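Local coordinates for aerolysin-like protein (Bombina maxima, PDB 6LH8) that probably acts in an aerolysin-type pore-forming system of the toad, either as an endolysosome-modulating pore former or as the paralog that restrains one, at residues 19-24 with 112-117; 43-48 with 92-97; 116-121 with 143-148. All blocks are in the same frame, centred on the assembly; numbering follows the deposited sequence.

Interaction 1 (19-24 with 112-117); sequences VVKVDE and IVILTR
Val22 and Asp23 both face Leu115 across an antiparallel pairing, the classic beta bulge of this contact. Val22 N donates to Leu115 O at 2.7 Å, with the N-H bent to 143°, and Asp23 N only weakly, 3.5 Å from the same oxygen. Normal pairing holds on both flanks: Val20 N reaches Arg117 O at 2.8 Å and nearly straight (173°), and Leu115 N donates to Asp23 O. The tight part lies beside the bulge, where the side chain of Val22 crosses that of Arg117 at a slant, its CG2 3.9 Å from both CG and NE. Arg117 CG sits between its own N and carbonyl carbon (chi1 66°), a rotation that brings the extended chain against Val22; its NH1 bonds to Asp45 O. Leu115 is buried on this face, whereas Lys21 and Glu24 on the other are exposed to solvent. Lys21 runs fully extended so that NZ meets Glu24 OE1 at 2.9 Å, from above the carboxylate plane, while Ile114 CD1 lies alongside Glu24 CB at 3.8 Å. Strand 4-28 is outermost in the five-stranded sheet, and strand 110-130 separates it from strand 133-154; from strand 41-53, Phe44 touches Val22 and Arg42 salt-bridges Asp23.

Interaction 2 (43-48 with 92-97); sequences HFDRTI and TELSED
Thr92 opens the contact by laying its CG2 4.0 Å from Thr47 CB, beside the backbone of Ile48. At Glu93 the two backbone bonds to Ile48 are unequal: Glu93 N to Ile48 O is 2.8 Å, whereas Ile48 N reaches Glu93 O at 3.3 Å. The buried Glu93 carboxylate is held by Arg73 and His50 at OE1 and by the amide of Leu74 at OE2. Leu94 points its CD1 back across the neighbouring strand, 3.7 Å from both Thr47 CG2 and Asp45 CB; chi1 of 174° sets CG anti to the backbone N, and the turn at chi2 (61°) brings this methyl close to Arg46 O. Ser95 pairs with Arg46 through both backbone bonds, and its OG lies alongside the aliphatic part of that arginine, 3.8 Å from CB. Glu96 crosses His43 at a slant, the carboxylate and imidazole planes 64° apart; ND1 of His43 is 3.6 Å from Glu96 OE1, which lies in the ring plane at its edge. Asp97 closes the pairing with Phe44, whose ring edge meets Asp97 O in plane, CD1 to O 3.7 Å. Asp97 OD2 accepts from Ile147 N, while a water links OD1, weakly, to Arg46 NH1. Arg46 NE donates to Gln144 O. Arg46 and Asp97 thus approach through water rather than by direct ion pairing, and each spends a polar atom on the backbone of strand 133-154; the opposite charges probably still favour each other across the gap.

Interaction 3 (116-121 with 143-148); sequences TRNENI and SQSGIN
Gln144 crosses Arg117 at a slant and sets OE1 over one face of the guanidinium, the amide and guanidinium planes 31° apart. OE1 of Gln144 stands 3.3 Å above the guanidinium plane, displaced toward its rim, and this approach is too poorly angled for a hydrogen bond from NH1; OE1 instead accepts from Thr47 N. Glu119 runs beside Gln144, pointing the same way, with carboxylate and amide planes 26° apart. Its OE2 takes NE of Arg117 at 3.2 Å on the anti lone pair, the oxygen somewhat out of the guanidinium plane, so the salt bridge helps limit rotation of the arginine head. NH1 donates to Asp45 O and to an in-plane water, which in turn donates to Ser145 O. Along the aliphatic part, Ile147 crosses at a slant and puts CG1 3.8 Å from Arg117 CB. Where the strands lose regular pairing, Ser145 substitutes a side chain for a backbone acceptor: its OG receives Asn118 N at 2.8 Å and itself donates to Gly146 O. The hydroxyl reaches both because chi1 of 80° holds OG between the serine's own N and carbonyl carbon; Ser145 N still donates to Asn118 O. Regular pairs lie beyond this irregularity, with Thr116 N to Asn148 O at 2.9 Å on one flank and Ser143 N to Asn120 O at 2.8 Å on the other. The whole is a long antiparallel beta hairpin whose pairing is interrupted around Ser145-Ile147, the register shifting by one; its form is consistent with the elongated, strand-rich architecture of aerolysin-like proteins.

From the N terminus, residues 19-24 enter first and wait until 112-117 to close interaction 1, the widest loop of the three. Inside that interval interaction 2 opens and closes, as strand 41-53 meets strand 90-100. Interaction 3 follows interaction 2 in series and starts where interaction 1 ends, sharing Thr116 and Arg117, before 143-148 completes the hairpin. No two loops interlock. Across the five-stranded antiparallel sheet, interactions 1 and 3 join strands 4-28, 110-130 and 133-154, while interaction 2 joins the remaining pair. Strand 133-154 bridges the groups: Phe44 of interaction 2 packs on Ile147 of interaction 3, with Phe44 CG 3.4 Å from Ile147 CD1.

Interaction 1 (19-24 with 112-117)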
# COMPACT_ATOMS: atom_id res chain seq x y z
N VAL A 19 8.92 -8.87 1.98
CA VAL A 19 8.10 -9.76 1.16
C VAL A 19 7.32 -10.63 2.13
O VAL A 19 7.89 -11.44 2.87
CB VAL A 19 8.94 -10.60 0.19
CG1 VAL A 19 8.00 -11.51 -0.62
CG2 VAL A 19 9.74 -9.69 -0.72
N VAL A 20 6.00 -10.45 2.14
CA VAL A 20 5.13 -11.06 3.13
C VAL A 20 4.47 -12.29 2.53
O VAL A 20 3.87 -12.22 1.45
CB VAL A 20 4.05 -10.05 3.60
CG1 VAL A 20 3.10 -10.69 4.59
CG2 VAL A 20 4.72 -8.79 4.18
N LYS A 21 4.56 -13.42 3.24
CA LYS A 21 3.77 -14.60 2.88
C LYS A 21 2.35 -14.39 3.37
O LYS A 21 2.08 -14.40 4.58
CB LYS A 21 4.38 -15.87 3.47
CG LYS A 21 3.58 -17.15 3.10
CD LYS A 21 4.29 -18.38 3.66
CE LYS A 21 3.54 -19.65 3.33
NZ LYS A 21 4.24 -20.84 3.91
N VAL A 22 1.43 -14.18 2.43
CA VAL A 22 0.03 -13.95 2.80
C VAL A 22 -0.65 -15.25 3.19
O VAL A 22 -1.44 -15.29 4.15
CB VAL A 22 -0.69 -13.24 1.63
CG1 VAL A 22 -2.19 -13.16 1.87
CG2 VAL A 22 -0.09 -11.84 1.42
N ASP A 23 -0.37 -16.34 2.48
CA ASP A 23 -1.02 -17.62 2.74
C ASP A 23 -0.33 -18.70 1.90
O ASP A 23 0.43 -18.39 0.99
CB ASP A 23 -2.53 -17.58 2.41
CG ASP A 23 -3.31 -18.69 3.11
OD1 ASP A 23 -2.73 -19.37 3.98
OD2 ASP A 23 -4.50 -18.88 2.80
N GLU A 24 -0.63 -19.96 2.24
CA GLU A 24 -0.29 -21.11 1.42
C GLU A 24 -1.51 -22.01 1.28
O GLU A 24 -2.34 -22.10 2.19
CB GLU A 24 0.88 -21.91 2.02
CG GLU A 24 0.60 -22.49 3.39
CD GLU A 24 1.67 -23.47 3.84
OE1 GLU A 24 2.83 -23.35 3.38
OE2 GLU A 24 1.35 -24.36 4.67
N ILE A 112 1.67 -26.97 -4.11
CA ILE A 112 1.69 -25.91 -3.11
C ILE A 112 1.59 -24.58 -3.83
O ILE A 112 2.38 -24.30 -4.74
CB ILE A 112 2.97 -25.95 -2.25
CG1 ILE A 112 3.25 -27.38 -1.76
CG2 ILE A 112 2.88 -24.99 -1.10
CD1 ILE A 112 4.33 -28.10 -2.54
N VAL A 113 0.61 -23.76 -3.44
CA VAL A 113 0.54 -22.37 -3.87
C VAL A 113 1.00 -21.50 -2.70
O VAL A 113 0.41 -21.54 -1.62
CB VAL A 113 -0.88 -21.96 -4.29
CG1 VAL A 113 -0.84 -20.65 -5.05
CG2 VAL A 113 -1.54 -23.04 -5.13
N ILE A 114 2.05 -20.71 -2.93
CA ILE A 114 2.57 -19.76 -1.95
C ILE A 114 2.21 -18.38 -2.44
O ILE A 114 2.58 -17.99 -3.56
CB ILE A 114 4.10 -19.89 -1.78
CG1 ILE A 114 4.49 -21.32 -1.43
CG2 ILE A 114 4.59 -18.87 -0.72
CD1 ILE A 114 4.09 -21.75 -0.05
N LEU A 115 1.46 -17.63 -1.63
CA LEU A 115 0.97 -16.31 -2.00
C LEU A 115 1.78 -15.25 -1.25
O LEU A 115 1.81 -15.26 -0.02
CB LEU A 115 -0.51 -16.19 -1.67
CG LEU A 115 -1.30 -17.23 -2.47
CD1 LEU A 115 -2.40 -17.87 -1.65
CD2 LEU A 115 -1.87 -16.59 -3.71
N THR A 116 2.45 -14.36 -2.00
CA THR A 116 3.28 -13.33 -1.37
C THR A 116 2.98 -11.96 -1.96
O THR A 116 2.47 -11.84 -3.07
CB THR A 116 4.78 -13.59 -1.56
OG1 THR A 116 5.08 -13.67 -2.97
CG2 THR A 116 5.22 -14.85 -0.86
N ARG A 117 3.31 -10.92 -1.19
CA ARG A 117 3.29 -9.56 -1.74
C ARG A 117 4.33 -8.71 -1.03
O ARG A 117 4.72 -8.99 0.11
CB ARG A 117 1.90 -8.92 -1.63
CG ARG A 117 1.42 -8.64 -0.24
CD ARG A 117 0.04 -7.96 -0.28
NE ARG A 117 -0.64 -8.05 1.02
CZ ARG A 117 -1.95 -7.92 1.19
NH1 ARG A 117 -2.75 -7.69 0.14
NH2 ARG A 117 -2.47 -8.01 2.40

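Interaction 2 (43-48 with 92-97)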
# COMPACT_ATOMS: atom_id res chain seq x y z
N HIS A 43 -9.53 -13.76 -4.06
CA HIS A 43 -9.72 -12.32 -4.03
C HIS A 43 -9.15 -11.78 -2.72
O HIS A 43 -9.46 -12.31 -1.65
CB HIS A 43 -11.21 -11.97 -4.15
CG HIS A 43 -11.87 -12.59 -5.34
ND1 HIS A 43 -12.15 -11.87 -6.49
CD2 HIS A 43 -12.30 -13.85 -5.57
CE1 HIS A 43 -12.74 -12.66 -7.37
NE2 HIS A 43 -12.83 -13.87 -6.85
N PHE A 44 -8.33 -10.74 -2.82
CA PHE A 44 -7.67 -10.15 -1.67
C PHE A 44 -7.91 -8.65 -1.65
O PHE A 44 -8.04 -8.01 -2.69
CB PHE A 44 -6.16 -10.39 -1.68
CG PHE A 44 -5.76 -11.84 -1.70
CD1 PHE A 44 -5.61 -12.50 -2.90
CD2 PHE A 44 -5.48 -12.51 -0.52
CE1 PHE A 44 -5.21 -13.83 -2.92
CE2 PHE A 44 -5.09 -13.82 -0.53
CZ PHE A 44 -4.95 -14.49 -1.72
N ASP A 45 -7.96 -8.09 -0.45
CA ASP A 45 -7.92 -6.65 -0.31
C ASP A 45 -6.48 -6.17 -0.38
O ASP A 45 -5.59 -6.79 0.21
CB ASP A 45 -8.55 -6.21 1.01
CG ASP A 45 -10.06 -6.29 0.99
OD1 ASP A 45 -10.64 -6.50 -0.11
OD2 ASP A 45 -10.67 -6.13 2.06
N ARG A 46 -6.25 -5.09 -1.13
CA ARG A 46 -4.95 -4.47 -1.28
C ARG A 46 -5.09 -3.00 -0.90
O ARG A 46 -6.01 -2.33 -1.38
CB ARG A 46 -4.41 -4.62 -2.71
CG ARG A 46 -3.18 -3.79 -2.99
CD ARG A 46 -2.71 -3.98 -4.43
NE ARG A 46 -1.50 -3.23 -4.70
CZ ARG A 46 -1.06 -2.95 -5.92
NH1 ARG A 46 -1.76 -3.38 -6.97
NH2 ARG A 46 0.05 -2.26 -6.10
N THR A 47 -4.22 -2.51 -0.02
CA THR A 47 -4.37 -1.14 0.46
C THR A 47 -3.06 -0.38 0.34
O THR A 47 -1.96 -0.96 0.36
CB THR A 47 -4.82 -1.08 1.91
OG1 THR A 47 -3.82 -1.69 2.73
CG2 THR A 47 -6.15 -1.82 2.10
N ILE A 48 -3.21 0.93 0.22
CA ILE A 48 -2.13 1.89 0.41
C ILE A 48 -2.65 2.91 1.41
O ILE A 48 -3.74 3.45 1.24
CB ILE A 48 -1.71 2.58 -0.90
CG1 ILE A 48 -1.22 1.55 -1.92
CG2 ILE A 48 -0.67 3.65 -0.61
CD1 ILE A 48 -0.77 2.17 -3.26
N THR A 92 -6.84 5.97 3.30
CA THR A 92 -6.55 4.61 2.85
C THR A 92 -7.20 4.37 1.49
O THR A 92 -8.41 4.55 1.34
CB THR A 92 -7.05 3.57 3.86
OG1 THR A 92 -6.41 3.79 5.12
CG2 THR A 92 -6.74 2.16 3.38
N GLU A 93 -6.40 3.98 0.51
CA GLU A 93 -6.91 3.46 -0.75
C GLU A 93 -7.13 1.96 -0.62
O GLU A 93 -6.47 1.27 0.16
CB GLU A 93 -5.94 3.75 -1.89
CG GLU A 93 -5.61 5.22 -2.10
CD GLU A 93 -4.74 5.44 -3.32
OE1 GLU A 93 -3.57 5.86 -3.15
OE2 GLU A 93 -5.21 5.20 -4.46
N LEU A 94 -8.08 1.45 -1.40
CA LEU A 94 -8.41 0.04 -1.36
C LEU A 94 -8.73 -0.43 -2.77
O LEU A 94 -9.45 0.24 -3.52
CB LEU A 94 -9.59 -0.23 -0.42
CG LEU A 94 -10.18 -1.64 -0.34
CD1 LEU A 94 -9.14 -2.63 0.13
CD2 LEU A 94 -11.39 -1.65 0.58
N SER A 95 -8.17 -1.58 -3.16
CA SER A 95 -8.55 -2.20 -4.42
C SER A 95 -8.71 -3.69 -4.20
O SER A 95 -8.29 -4.25 -3.19
CB SER A 95 -7.53 -1.92 -5.54
OG SER A 95 -6.29 -2.55 -5.30
N GLU A 96 -9.37 -4.34 -5.16
CA GLU A 96 -9.48 -5.79 -5.14
C GLU A 96 -8.35 -6.38 -5.96
O GLU A 96 -8.15 -6.00 -7.11
CB GLU A 96 -10.83 -6.26 -5.69
CG GLU A 96 -11.04 -7.76 -5.54
CD GLU A 96 -12.20 -8.29 -6.37
OE1 GLU A 96 -12.05 -8.46 -7.60
OE2 GLU A 96 -13.26 -8.55 -5.78
N ASP A 97 -7.59 -7.28 -5.35
CA ASP A 97 -6.49 -7.96 -6.02
C ASP A 97 -6.95 -9.39 -6.28
O ASP A 97 -7.12 -10.18 -5.34
CB ASP A 97 -5.25 -7.91 -5.14
CG ASP A 97 -4.03 -8.50 -5.80
OD1 ASP A 97 -4.04 -8.71 -7.02
OD2 ASP A 97 -3.05 -8.75 -5.07
O HOH W 1 -3.61 -5.61 -7.62

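Interaction 3 (116-121 with 143-148)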
# COMPACT_ATOMS: atom_id res chain seq x y z
N THR A 116 2.45 -14.36 -2.00
CA THR A 116 3.28 -13.33 -1.37
C THR A 116 2.98 -11.96 -1.96
O THR A 116 2.47 -11.84 -3.07
CB THR A 116 4.78 -13.59 -1.56
OG1 THR A 116 5.08 -13.67 -2.97
CG2 THR A 116 5.22 -14.85 -0.86
N ARG A 117 3.31 -10.92 -1.19
CA ARG A 117 3.29 -9.56 -1.74
C ARG A 117 4.33 -8.71 -1.03
O ARG A 117 4.72 -8.99 0.11
CB ARG A 117 1.90 -8.92 -1.63
CG ARG A 117 1.42 -8.64 -0.24
CD ARG A 117 0.04 -7.96 -0.28
NE ARG A 117 -0.64 -8.05 1.02
CZ ARG A 117 -1.95 -7.92 1.19
NH1 ARG A 117 -2.75 -7.69 0.14
NH2 ARG A 117 -2.47 -8.01 2.40
N ASN A 118 4.77 -7.66 -1.72
CA ASN A 118 5.67 -6.67 -1.12
C ASN A 118 4.86 -5.73 -0.25
O ASN A 118 3.74 -5.34 -0.60
CB ASN A 118 6.40 -5.86 -2.19
CG ASN A 118 7.36 -6.70 -3.02
OD1 ASN A 118 7.97 -7.66 -2.53
ND2 ASN A 118 7.51 -6.34 -4.29
N GLU A 119 5.41 -5.38 0.91
CA GLU A 119 4.81 -4.39 1.78
C GLU A 119 5.92 -3.41 2.16
O GLU A 119 7.01 -3.83 2.56
CB GLU A 119 4.16 -5.04 3.01
CG GLU A 119 3.04 -6.02 2.63
CD GLU A 119 2.15 -6.41 3.79
OE1 GLU A 119 2.47 -6.05 4.94
OE2 GLU A 119 1.13 -7.09 3.56
N ASN A 120 5.66 -2.12 1.96
CA ASN A 120 6.72 -1.13 2.09
C ASN A 120 6.22 0.08 2.87
O ASN A 120 5.08 0.51 2.67
CB ASN A 120 7.22 -0.64 0.73
CG ASN A 120 7.92 -1.71 -0.07
OD1 ASN A 120 9.14 -1.86 0.00
ND2 ASN A 120 7.16 -2.45 -0.87
N ILE A 121 7.07 0.63 3.73
CA ILE A 121 6.81 1.93 4.34
C ILE A 121 7.86 2.91 3.82
O ILE A 121 9.06 2.62 3.86
CB ILE A 121 6.81 1.87 5.87
CG1 ILE A 121 5.71 0.92 6.37
CG2 ILE A 121 6.57 3.25 6.46
CD1 ILE A 121 5.82 0.59 7.85
N SER A 143 2.39 0.91 1.87
CA SER A 143 1.87 0.34 0.63
C SER A 143 1.97 -1.18 0.60
O SER A 143 2.85 -1.79 1.22
CB SER A 143 2.57 0.92 -0.61
OG SER A 143 3.97 0.90 -0.45
N GLN A 144 1.05 -1.78 -0.15
CA GLN A 144 1.03 -3.20 -0.44
C GLN A 144 1.02 -3.38 -1.95
O GLN A 144 0.27 -2.69 -2.66
CB GLN A 144 -0.21 -3.89 0.16
CG GLN A 144 -0.43 -3.66 1.65
CD GLN A 144 -1.67 -4.37 2.16
OE1 GLN A 144 -2.64 -4.53 1.42
NE2 GLN A 144 -1.65 -4.79 3.42
N SER A 145 1.84 -4.30 -2.45
CA SER A 145 1.86 -4.63 -3.87
C SER A 145 0.78 -5.65 -4.20
O SER A 145 0.09 -6.19 -3.33
CB SER A 145 3.22 -5.18 -4.26
OG SER A 145 3.31 -6.56 -3.89
N GLY A 146 0.63 -5.92 -5.50
CA GLY A 146 -0.15 -7.06 -5.94
C GLY A 146 0.46 -8.37 -5.47
O GLY A 146 1.66 -8.46 -5.18
N ILE A 147 -0.38 -9.38 -5.36
CA ILE A 147 0.02 -10.67 -4.83
C ILE A 147 0.54 -11.55 -5.96
O ILE A 147 -0.04 -11.60 -7.05
CB ILE A 147 -1.15 -11.33 -4.09
CG1 ILE A 147 -1.29 -10.67 -2.72
CG2 ILE A 147 -0.96 -12.85 -3.98
CD1 ILE A 147 -2.45 -11.14 -1.93
N ASN A 148 1.64 -12.24 -5.69
CA ASN A 148 2.17 -13.27 -6.58
C ASN A 148 1.82 -14.65 -6.04
O ASN A 148 1.92 -14.91 -4.84
CB ASN A 148 3.69 -13.15 -6.71
CG ASN A 148 4.26 -14.25 -7.57
OD1 ASN A 148 4.74 -15.27 -7.06
ND2 ASN A 148 4.18 -14.06 -8.88
O HOH W 2 4.78 -16.23 -4.14
O HOH W 3 -2.37 -7.32 -2.64
O HOH W 4 4.50 -2.18 -1.88
O HOH W 5 5.63 2.93 0.50